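Local coordinates for malonyl CoA-acyl carrier protein transacylase (Synechocystis sp. PCC 6803 substr. Kazusa, PDB 4RR5) that transfers the malonyl group from malonyl-CoA to the holo acyl carrier protein, supplying malonyl-ACP for fatty acid biosynthesis, at residues A[21-31]-A[65-76]; A[215-223]-A[233-244]. One frame throughout, in Å; residues are numbered along the deposited sequence.

Contact 1. Residues A[21-31]-A[65-76]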
loop_
_atom_site.group_PDB
_atom_site.type_symbol
_atom_site.label_atom_id
_atom_site.label_comp_id
_atom_site.label_asym_id
_atom_site.label_seq_id
_atom_site.Cartn_x
_atom_site.Cartn_y
_atom_site.Cartn_z
ATOM N N LEU A 21 6.861 -2.396 19.237
ATOM C CA LEU A 21 5.489 -2.856 19.474
ATOM C C LEU A 21 5.460 -4.126 20.304
ATOM O O LEU A 21 4.439 -4.470 20.895
ATOM C CB LEU A 21 4.775 -3.103 18.155
ATOM C CG LEU A 21 4.698 -1.893 17.227
ATOM C CD1 LEU A 21 4.040 -2.306 15.928
ATOM C CD2 LEU A 21 3.945 -0.733 17.908
ATOM N N LEU A 22 6.613 -4.784 20.351
ATOM C CA LEU A 22 6.798 -6.126 20.896
ATOM C C LEU A 22 6.477 -6.283 22.398
ATOM O O LEU A 22 6.268 -7.384 22.894
ATOM C CB LEU A 22 8.242 -6.543 20.619
ATOM C CG LEU A 22 8.653 -7.992 20.843
ATOM C CD1 LEU A 22 7.593 -8.967 20.315
ATOM C CD2 LEU A 22 10.013 -8.216 20.156
ATOM N N SER A 23 6.435 -5.181 23.124
ATOM C CA SER A 23 6.090 -5.254 24.528
ATOM C C SER A 23 4.569 -5.390 24.737
ATOM O O SER A 23 4.121 -5.705 25.838
ATOM C CB SER A 23 6.640 -4.026 25.256
ATOM O OG SER A 23 6.188 -2.826 24.646
ATOM N N THR A 24 3.773 -5.164 23.693
ATOM C CA THR A 24 2.329 -5.408 23.783
ATOM C C THR A 24 2.019 -6.905 23.553
ATOM O O THR A 24 2.668 -7.579 22.739
ATOM C CB THR A 24 1.510 -4.535 22.761
ATOM O OG1 THR A 24 1.726 -4.996 21.417
ATOM C CG2 THR A 24 1.898 -3.057 22.848
ATOM N N ALA A 25 1.041 -7.420 24.285
ATOM C CA ALA A 25 0.615 -8.807 24.128
ATOM C C ALA A 25 0.087 -9.066 22.717
ATOM O O ALA A 25 0.373 -10.108 22.113
ATOM C CB ALA A 25 -0.449 -9.153 25.163
ATOM N N ILE A 26 -0.678 -8.104 22.200
ATOM C CA ILE A 26 -1.257 -8.188 20.859
ATOM C C ILE A 26 -0.173 -8.371 19.794
ATOM O O ILE A 26 -0.269 -9.272 18.966
ATOM C CB ILE A 26 -2.125 -6.945 20.561
ATOM C CG1 ILE A 26 -3.540 -7.170 21.114
ATOM C CG2 ILE A 26 -2.139 -6.623 19.048
ATOM C CD1 ILE A 26 -4.397 -5.922 21.248
ATOM N N ALA A 27 0.879 -7.559 19.851
ATOM C CA ALA A 27 1.998 -7.683 18.914
ATOM C C ALA A 27 2.753 -8.994 19.078
ATOM O O ALA A 27 3.093 -9.632 18.079
ATOM C CB ALA A 27 2.967 -6.511 19.065
ATOM N N LYS A 28 3.036 -9.380 20.325
ATOM C CA LYS A 28 3.800 -10.600 20.593
ATOM C C LYS A 28 3.121 -11.768 19.892
ATOM O O LYS A 28 3.735 -12.481 19.092
ATOM C CB LYS A 28 3.911 -10.856 22.100
ATOM C CG LYS A 28 4.818 -12.033 22.516
ATOM C CD LYS A 28 4.808 -12.223 24.046
ATOM C CE LYS A 28 5.772 -13.302 24.525
ATOM N NZ LYS A 28 5.704 -13.507 26.026
ATOM N N GLU A 29 1.832 -11.911 20.179
ATOM C CA GLU A 29 0.988 -12.951 19.619
ATOM C C GLU A 29 1.010 -12.964 18.083
ATOM O O GLU A 29 1.407 -13.955 17.469
ATOM C CB GLU A 29 -0.434 -12.763 20.162
ATOM C CG GLU A 29 -1.534 -13.525 19.446
ATOM C CD GLU A 29 -2.930 -13.131 19.935
ATOM O OE1 GLU A 29 -3.048 -12.467 20.992
ATOM O OE2 GLU A 29 -3.919 -13.484 19.256
ATOM N N LYS A 30 0.622 -11.863 17.456
ATOM C CA LYS A 30 0.576 -11.828 15.996
ATOM C C LYS A 30 1.936 -12.058 15.330
ATOM O O LYS A 30 2.008 -12.660 14.258
ATOM C CB LYS A 30 -0.015 -10.509 15.518
ATOM C CG LYS A 30 -1.469 -10.420 15.798
ATOM C CD LYS A 30 -2.174 -9.616 14.744
ATOM C CE LYS A 30 -3.659 -9.915 14.812
ATOM N NZ LYS A 30 -4.119 -9.799 16.232
ATOM N N TYR A 31 3.004 -11.590 15.961
ATOM C CA TYR A 31 4.342 -11.873 15.465
ATOM C C TYR A 31 4.597 -13.363 15.439
ATOM O O TYR A 31 5.228 -13.860 14.514
ATOM C CB TYR A 31 5.419 -11.181 16.317
ATOM C CG TYR A 31 5.639 -9.719 15.973
ATOM C CD1 TYR A 31 5.534 -9.273 14.659
ATOM C CD2 TYR A 31 5.931 -8.782 16.968
ATOM C CE1 TYR A 31 5.727 -7.937 14.342
ATOM C CE2 TYR A 31 6.125 -7.437 16.660
ATOM C CZ TYR A 31 6.020 -7.017 15.342
ATOM O OH TYR A 31 6.198 -5.679 15.016
ATOM N N VAL A 65 2.047 -7.295 8.542
ATOM C CA VAL A 65 1.961 -7.808 9.900
ATOM C C VAL A 65 1.986 -6.651 10.904
ATOM O O VAL A 65 1.220 -6.622 11.874
ATOM C CB VAL A 65 3.116 -8.808 10.193
ATOM C CG1 VAL A 65 3.234 -9.088 11.696
ATOM C CG2 VAL A 65 2.921 -10.098 9.406
ATOM N N ILE A 66 2.864 -5.686 10.655
ATOM C CA ILE A 66 3.002 -4.537 11.541
ATOM C C ILE A 66 1.757 -3.651 11.505
ATOM O O ILE A 66 1.252 -3.226 12.554
ATOM C CB ILE A 66 4.254 -3.706 11.181
ATOM C CG1 ILE A 66 5.506 -4.469 11.613
ATOM C CG2 ILE A 66 4.194 -2.324 11.830
ATOM C CD1 ILE A 66 6.779 -3.940 11.012
ATOM N N GLU A 67 1.263 -3.392 10.298
ATOM C CA GLU A 67 0.051 -2.613 10.118
ATOM C C GLU A 67 -1.172 -3.274 10.768
ATOM O O GLU A 67 -1.956 -2.598 11.444
ATOM C CB GLU A 67 -0.176 -2.354 8.627
ATOM C CG GLU A 67 0.732 -1.231 8.096
ATOM C CD GLU A 67 0.800 -1.138 6.580
ATOM O OE1 GLU A 67 0.065 -1.868 5.879
ATOM O OE2 GLU A 67 1.595 -0.313 6.088
ATOM N N ALA A 68 -1.335 -4.585 10.595
ATOM C CA ALA A 68 -2.399 -5.312 11.301
ATOM C C ALA A 68 -2.220 -5.214 12.822
ATOM O O ALA A 68 -3.190 -5.077 13.552
ATOM C CB ALA A 68 -2.438 -6.760 10.870
ATOM N N ILE A 69 -0.982 -5.253 13.300
ATOM C CA ILE A 69 -0.731 -5.095 14.730
ATOM C C ILE A 69 -1.128 -3.696 15.191
ATOM O O ILE A 69 -1.825 -3.540 16.187
ATOM C CB ILE A 69 0.753 -5.386 15.084
ATOM C CG1 ILE A 69 0.981 -6.898 15.162
ATOM C CG2 ILE A 69 1.160 -4.715 16.405
ATOM C CD1 ILE A 69 2.401 -7.297 15.106
ATOM N N LEU A 70 -0.709 -2.677 14.454
ATOM C CA LEU A 70 -1.102 -1.305 14.772
ATOM C C LEU A 70 -2.623 -1.105 14.779
ATOM O O LEU A 70 -3.162 -0.436 15.671
ATOM C CB LEU A 70 -0.452 -0.334 13.792
ATOM C CG LEU A 70 1.018 -0.101 14.118
ATOM C CD1 LEU A 70 1.696 0.639 12.972
ATOM C CD2 LEU A 70 1.158 0.646 15.453
ATOM N N ALA A 71 -3.317 -1.698 13.806
ATOM C CA ALA A 71 -4.770 -1.603 13.758
ATOM C C ALA A 71 -5.418 -2.185 15.016
ATOM O O ALA A 71 -6.364 -1.614 15.571
ATOM C CB ALA A 71 -5.301 -2.307 12.527
ATOM N N ASP A 72 -4.922 -3.332 15.460
ATOM C CA ASP A 72 -5.490 -3.962 16.637
ATOM C C ASP A 72 -5.117 -3.198 17.902
ATOM O O ASP A 72 -5.896 -3.147 18.848
ATOM C CB ASP A 72 -5.038 -5.405 16.735
ATOM C CG ASP A 72 -5.627 -6.252 15.648
ATOM O OD1 ASP A 72 -6.602 -5.804 15.019
ATOM O OD2 ASP A 72 -5.132 -7.364 15.419
ATOM N N LEU A 73 -3.930 -2.602 17.921
ATOM C CA LEU A 73 -3.520 -1.789 19.060
ATOM C C LEU A 73 -4.422 -0.558 19.198
ATOM O O LEU A 73 -4.844 -0.215 20.301
ATOM C CB LEU A 73 -2.058 -1.378 18.931
ATOM C CG LEU A 73 -1.098 -2.537 19.193
ATOM C CD1 LEU A 73 0.328 -2.110 18.913
ATOM C CD2 LEU A 73 -1.264 -3.041 20.618
ATOM N N LEU A 74 -4.717 0.081 18.067
ATOM C CA LEU A 74 -5.672 1.183 18.005
ATOM C C LEU A 74 -7.054 0.773 18.517
ATOM O O LEU A 74 -7.659 1.471 19.334
ATOM C CB LEU A 74 -5.771 1.704 16.573
ATOM C CG LEU A 74 -4.602 2.604 16.213
ATOM C CD1 LEU A 74 -4.456 2.769 14.692
ATOM C CD2 LEU A 74 -4.755 3.953 16.929
ATOM N N ARG A 75 -7.537 -0.372 18.046
ATOM C CA ARG A 75 -8.807 -0.909 18.514
ATOM C C ARG A 75 -8.812 -1.105 20.022
ATOM O O ARG A 75 -9.731 -0.654 20.706
ATOM C CB ARG A 75 -9.134 -2.220 17.807
ATOM C CG ARG A 75 -9.545 -2.002 16.349
ATOM C CD ARG A 75 -10.293 -3.186 15.768
ATOM N NE ARG A 75 -10.718 -2.910 14.403
ATOM C CZ ARG A 75 -11.752 -2.135 14.081
ATOM N NH1 ARG A 75 -12.483 -1.554 15.025
ATOM N NH2 ARG A 75 -12.051 -1.939 12.810
ATOM N N ASP A 76 -7.772 -1.744 20.542
ATOM C CA ASP A 76 -7.653 -1.970 21.974
ATOM C C ASP A 76 -7.725 -0.672 22.789
ATOM O O ASP A 76 -8.302 -0.655 23.877
ATOM C CB ASP A 76 -6.351 -2.703 22.278
ATOM C CG ASP A 76 -6.396 -3.433 23.604
ATOM O OD1 ASP A 76 -7.183 -4.400 23.716
ATOM O OD2 ASP A 76 -5.648 -3.036 24.524
#

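Contact 2. Residues A[215-223]-A[233-244]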
loop_
_atom_site.group_PDB
_atom_site.type_symbol
_atom_site.label_atom_id
_atom_site.label_comp_id
_atom_site.label_asym_id
_atom_site.label_seq_id
_atom_site.Cartn_x
_atom_site.Cartn_y
_atom_site.Cartn_z
ATOM N N VAL A 215 -14.404 0.501 2.526
ATOM C CA VAL A 215 -13.066 0.390 1.960
ATOM C C VAL A 215 -12.997 1.160 0.651
ATOM O O VAL A 215 -13.849 0.963 -0.221
ATOM C CB VAL A 215 -12.694 -1.086 1.695
ATOM C CG1 VAL A 215 -11.203 -1.234 1.342
ATOM C CG2 VAL A 215 -13.090 -1.955 2.885
ATOM N N LEU A 216 -12.000 2.031 0.500
ATOM C CA LEU A 216 -11.762 2.674 -0.797
ATOM C C LEU A 216 -10.586 2.011 -1.515
ATOM O O LEU A 216 -9.430 2.235 -1.171
ATOM C CB LEU A 216 -11.506 4.180 -0.644
ATOM C CG LEU A 216 -12.691 5.063 -0.228
ATOM C CD1 LEU A 216 -13.187 4.780 1.193
ATOM C CD2 LEU A 216 -12.331 6.530 -0.378
ATOM N N SER A 217 -10.887 1.211 -2.533
ATOM C CA SER A 217 -9.856 0.417 -3.187
ATOM C C SER A 217 -9.033 1.138 -4.272
ATOM O O SER A 217 -9.519 2.050 -4.945
ATOM C CB SER A 217 -10.499 -0.821 -3.768
ATOM O OG SER A 217 -11.286 -1.435 -2.765
ATOM N N ASN A 218 -7.783 0.696 -4.434
ATOM C CA ASN A 218 -6.817 1.332 -5.322
ATOM C C ASN A 218 -7.298 1.549 -6.757
ATOM O O ASN A 218 -7.075 2.617 -7.329
ATOM C CB ASN A 218 -5.511 0.510 -5.374
ATOM C CG ASN A 218 -4.646 0.664 -4.125
ATOM O OD1 ASN A 218 -3.596 0.030 -4.018
ATOM N ND2 ASN A 218 -5.088 1.489 -3.174
ATOM N N VAL A 219 -7.907 0.534 -7.362
ATOM C CA VAL A 219 -8.334 0.678 -8.756
ATOM C C VAL A 219 -9.652 1.441 -8.899
ATOM O O VAL A 219 -9.986 1.888 -9.993
ATOM C CB VAL A 219 -8.489 -0.686 -9.469
ATOM C CG1 VAL A 219 -7.131 -1.360 -9.631
ATOM C CG2 VAL A 219 -9.493 -1.591 -8.739
ATOM N N ASP A 220 -10.398 1.591 -7.806
ATOM C CA ASP A 220 -11.689 2.281 -7.861
ATOM C C ASP A 220 -12.098 2.767 -6.472
ATOM O O ASP A 220 -12.851 2.091 -5.756
ATOM C CB ASP A 220 -12.762 1.356 -8.469
ATOM C CG ASP A 220 -14.175 1.943 -8.390
ATOM O OD1 ASP A 220 -14.335 3.185 -8.292
ATOM O OD2 ASP A 220 -15.132 1.149 -8.428
ATOM N N PRO A 221 -11.605 3.951 -6.092
ATOM C CA PRO A 221 -11.678 4.473 -4.725
ATOM C C PRO A 221 -13.032 5.041 -4.351
ATOM O O PRO A 221 -13.098 5.987 -3.563
ATOM C CB PRO A 221 -10.622 5.578 -4.718
ATOM C CG PRO A 221 -10.548 6.022 -6.117
ATOM C CD PRO A 221 -10.775 4.798 -6.956
ATOM N N SER A 222 -14.092 4.483 -4.918
ATOM C CA SER A 222 -15.423 4.814 -4.467
ATOM C C SER A 222 -15.704 3.882 -3.308
ATOM O O SER A 222 -15.471 2.674 -3.408
ATOM C CB SER A 222 -16.464 4.663 -5.584
ATOM O OG SER A 222 -16.524 3.326 -6.059
ATOM N N PRO A 223 -16.180 4.442 -2.194
ATOM C CA PRO A 223 -16.435 3.665 -0.979
ATOM C C PRO A 223 -17.354 2.495 -1.245
ATOM O O PRO A 223 -18.372 2.697 -1.893
ATOM C CB PRO A 223 -17.114 4.679 -0.048
ATOM C CG PRO A 223 -16.693 6.016 -0.561
ATOM C CD PRO A 223 -16.536 5.862 -2.041
ATOM N N LYS A 233 -12.136 -5.716 -7.142
ATOM C CA LYS A 233 -11.204 -4.599 -7.188
ATOM C C LYS A 233 -9.765 -5.016 -6.800
ATOM O O LYS A 233 -8.787 -4.504 -7.348
ATOM C CB LYS A 233 -11.678 -3.482 -6.264
ATOM C CG LYS A 233 -13.077 -2.957 -6.536
ATOM C CD LYS A 233 -13.321 -1.750 -5.658
ATOM C CE LYS A 233 -14.676 -1.124 -5.846
ATOM N NZ LYS A 233 -14.590 0.282 -5.371
ATOM N N LEU A 234 -9.636 -5.937 -5.848
ATOM C CA LEU A 234 -8.317 -6.358 -5.399
ATOM C C LEU A 234 -7.629 -7.205 -6.482
ATOM O O LEU A 234 -6.455 -7.014 -6.793
ATOM C CB LEU A 234 -8.428 -7.126 -4.085
ATOM C CG LEU A 234 -7.104 -7.602 -3.488
ATOM C CD1 LEU A 234 -6.284 -6.394 -3.014
ATOM C CD2 LEU A 234 -7.327 -8.603 -2.355
ATOM N N ILE A 235 -8.385 -8.130 -7.061
ATOM C CA ILE A 235 -7.908 -8.945 -8.175
ATOM C C ILE A 235 -7.404 -8.080 -9.323
ATOM O O ILE A 235 -6.429 -8.426 -9.991
ATOM C CB ILE A 235 -9.022 -9.894 -8.683
ATOM C CG1 ILE A 235 -9.163 -11.082 -7.722
ATOM C CG2 ILE A 235 -8.741 -10.373 -10.118
ATOM C CD1 ILE A 235 -10.291 -11.997 -8.058
ATOM N N GLN A 236 -8.053 -6.938 -9.529
ATOM C CA GLN A 236 -7.646 -6.002 -10.567
ATOM C C GLN A 236 -6.431 -5.133 -10.183
ATOM O O GLN A 236 -5.834 -4.470 -11.034
ATOM C CB GLN A 236 -8.828 -5.112 -10.931
ATOM C CG GLN A 236 -9.893 -5.854 -11.718
ATOM C CD GLN A 236 -11.208 -5.104 -11.787
ATOM O OE1 GLN A 236 -11.318 -3.976 -11.311
ATOM N NE2 GLN A 236 -12.215 -5.728 -12.383
ATOM N N GLN A 237 -6.048 -5.159 -8.911
ATOM C CA GLN A 237 -5.102 -4.177 -8.403
ATOM C C GLN A 237 -3.692 -4.350 -8.947
ATOM O O GLN A 237 -2.980 -3.371 -9.151
ATOM C CB GLN A 237 -5.060 -4.234 -6.881
ATOM C CG GLN A 237 -4.135 -3.212 -6.249
ATOM C CD GLN A 237 -3.659 -3.663 -4.903
ATOM O OE1 GLN A 237 -3.209 -4.806 -4.752
ATOM N NE2 GLN A 237 -3.769 -2.789 -3.908
ATOM N N MET A 238 -3.284 -5.590 -9.185
ATOM C CA MET A 238 -1.883 -5.814 -9.453
ATOM C C MET A 238 -1.462 -5.301 -10.830
ATOM O O MET A 238 -0.305 -4.906 -11.017
ATOM C CB MET A 238 -1.539 -7.293 -9.313
ATOM C CG MET A 238 -0.038 -7.534 -9.374
ATOM S SD MET A 238 0.428 -9.255 -9.303
ATOM C CE MET A 238 -0.101 -9.655 -7.637
ATOM N N THR A 239 -2.387 -5.305 -11.787
ATOM C CA THR A 239 -2.098 -4.813 -13.139
ATOM C C THR A 239 -2.571 -3.377 -13.347
ATOM O O THR A 239 -2.319 -2.765 -14.392
ATOM C CB THR A 239 -2.752 -5.682 -14.208
ATOM O OG1 THR A 239 -4.144 -5.837 -13.898
ATOM C CG2 THR A 239 -2.079 -7.042 -14.267
ATOM N N GLY A 240 -3.243 -2.845 -12.336
ATOM C CA GLY A 240 -3.903 -1.571 -12.453
ATOM C C GLY A 240 -3.243 -0.513 -11.625
ATOM O O GLY A 240 -2.392 -0.805 -10.786
ATOM N N SER A 241 -3.655 0.725 -11.866
ATOM C CA SER A 241 -3.033 1.889 -11.266
ATOM C C SER A 241 -3.567 2.170 -9.870
ATOM O O SER A 241 -4.728 1.906 -9.568
ATOM C CB SER A 241 -3.234 3.117 -12.154
ATOM O OG SER A 241 -2.461 4.209 -11.674
ATOM N N VAL A 242 -2.694 2.706 -9.027
ATOM C CA VAL A 242 -3.067 3.119 -7.688
ATOM C C VAL A 242 -3.542 4.578 -7.711
ATOM O O VAL A 242 -2.744 5.533 -7.815
ATOM C CB VAL A 242 -1.894 2.939 -6.711
ATOM C CG1 VAL A 242 -2.259 3.465 -5.345
ATOM C CG2 VAL A 242 -1.531 1.466 -6.624
ATOM N N ARG A 243 -4.859 4.729 -7.631
ATOM C CA ARG A 243 -5.504 6.030 -7.669
ATOM C C ARG A 243 -5.579 6.643 -6.273
ATOM O O ARG A 243 -6.667 6.849 -5.727
ATOM C CB ARG A 243 -6.883 5.874 -8.287
ATOM C CG ARG A 243 -6.782 5.109 -9.597
ATOM C CD ARG A 243 -8.110 4.688 -10.146
ATOM N NE ARG A 243 -9.009 5.829 -10.223
ATOM C CZ ARG A 243 -10.272 5.753 -10.610
ATOM N NH1 ARG A 243 -10.793 4.582 -10.958
ATOM N NH2 ARG A 243 -11.004 6.853 -10.639
ATOM N N TRP A 244 -4.413 6.930 -5.693
ATOM C CA TRP A 244 -4.377 7.377 -4.308
ATOM C C TRP A 244 -4.825 8.822 -4.189
ATOM O O TRP A 244 -5.530 9.173 -3.244
ATOM C CB TRP A 244 -2.991 7.208 -3.689
ATOM C CG TRP A 244 -3.068 7.382 -2.219
ATOM C CD1 TRP A 244 -2.692 8.480 -1.500
ATOM C CD2 TRP A 244 -3.619 6.456 -1.282
ATOM N NE1 TRP A 244 -2.966 8.288 -0.166
ATOM C CE2 TRP A 244 -3.543 7.056 -0.007
ATOM C CE3 TRP A 244 -4.171 5.177 -1.394
ATOM C CZ2 TRP A 244 -3.979 6.408 1.152
ATOM C CZ3 TRP A 244 -4.619 4.542 -0.245
ATOM C CH2 TRP A 244 -4.520 5.161 1.009
HETATM O O HOH W 1 -13.749 0.003 -2.644
HETATM O O HOH W 2 -7.996 -2.061 -5.904
#

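Contact 1. Residues A[21-31]-A[65-76]
Val65 meets Tyr31, its CG1 3.8 Å from Tyr31 CD1, where the start of helix 25-38 packs on the C-terminal half of helix 56-76 in the acyl transferase domain, away from the probable active-site residues. The two run roughly antiparallel (149° between the segments 25-31 and 65-76, whose axes approach to 9.4 Å). One residue on, Ile66 sets CG1 against the edge of the same ring, beside the hydroxyl that bonds to Gly18 O, and turns CG2 to Leu21 CD1. Ile69 fills the middle. With its CG1 anti to the carbonyl carbon (chi1 -80°), CD1 is carried over the tyrosine face as a CH-pi contact, 3.6 Å from the centroid of the Tyr31 ring, while CG2 presses on Ala27 CB. Leu70 starts out away from the other segment, yet its CD2 comes back to Leu21 CD2. Asp72 then takes the salt bridge from Lys30, with NZ 2.8 Å from OD2; the lysine chain lies along Ile69 before bending to this oxygen, which Tyr96 OH also binds. Leu73 reaches tip to tip toward Thr24, the N-cap of helix 25-38, its CD2 3.7 Å from Thr24 OG1. That hydroxyl donates to Leu21 O and accepts from Ala27 N. Asp76 closes the hole, with Leu73, Asp72 and Ile69, into which Ile26 fits as a knob, CG2 meeting Asp72 CB and CD1 meeting Asp76 CB (both 3.9 Å). The chemistry is thus an aliphatic and aromatic seam bordered by one ion pair, whose shared carboxylate oxygen probably keeps its negative charge.

Contact 2. Residues A[215-223]-A[233-244]
Lys233 and Asp220 meet at the type I turn Ser217 to Asp220. The extended lysine passes Ser217 CB, and NZ donates in the carbonyl plane to Asp220 O, modelled at a doubtful 2.5 Å, shorter than such a bond should be. A weak bond, 3.2 Å from NZ to Asp220 OD2, completes a salt bridge; that oxygen also pairs with Arg229. A water joins Lys233 NZ to Ser217 OG and Val215 O. Bent at chi3 (52°), Arg243 brings NH1 3.0 Å from Val219 O and lays a guanidinium face over Pro221 CD. Were Arg243 an alanine, Val219 O would probably lose this donor, Pro221 CD its cover and Glu246 its salt-bridge mate.

Among the other hydrogen bonds, Arg243 N donates to Asn218 O (3.1 Å, 163° at the hydrogen). Gln237 NE2 approaches Asn218 OD1 from above the carbonyl plane at 2.8 Å; Arg113 holds Gln237 OE1.

By packing, Val219 wedges CG2 against Lys233 CB (3.8 Å) and CG1 against Gln237 CA.

Asn218 also bonds Ser88 N through OD1 and Gly86 O through ND2, consistent with holding the probable nucleophile elbow. Around it, helix 90-97 borders Ser217 and Gln237, helix 244-254 backs Pro221, and strand 242-243 edges the mixed sheet beside strand 146-153.

From the N terminus, the chain leaves strand 3-7 and enters contact 1, which closes a loop of 33 mostly helical residues and joins the start of helix 25-38 to the end of helix 56-76. It then runs through strand 83-86 and four of the five strands of the mixed sheet before contact 2 opens. There a shorter loop, nine residues containing much of helix 227-235, is closed between 215-223 and 233-244. The two follow in series, neither nesting nor crossing. Their centres lie 26 Å apart on opposite sides of the chain's centre: contact 1 is helical packing, while contact 2 ties the 217-220 turn to the mixed sheet's edge, close to Ser88 and His188, the probable active-site residues.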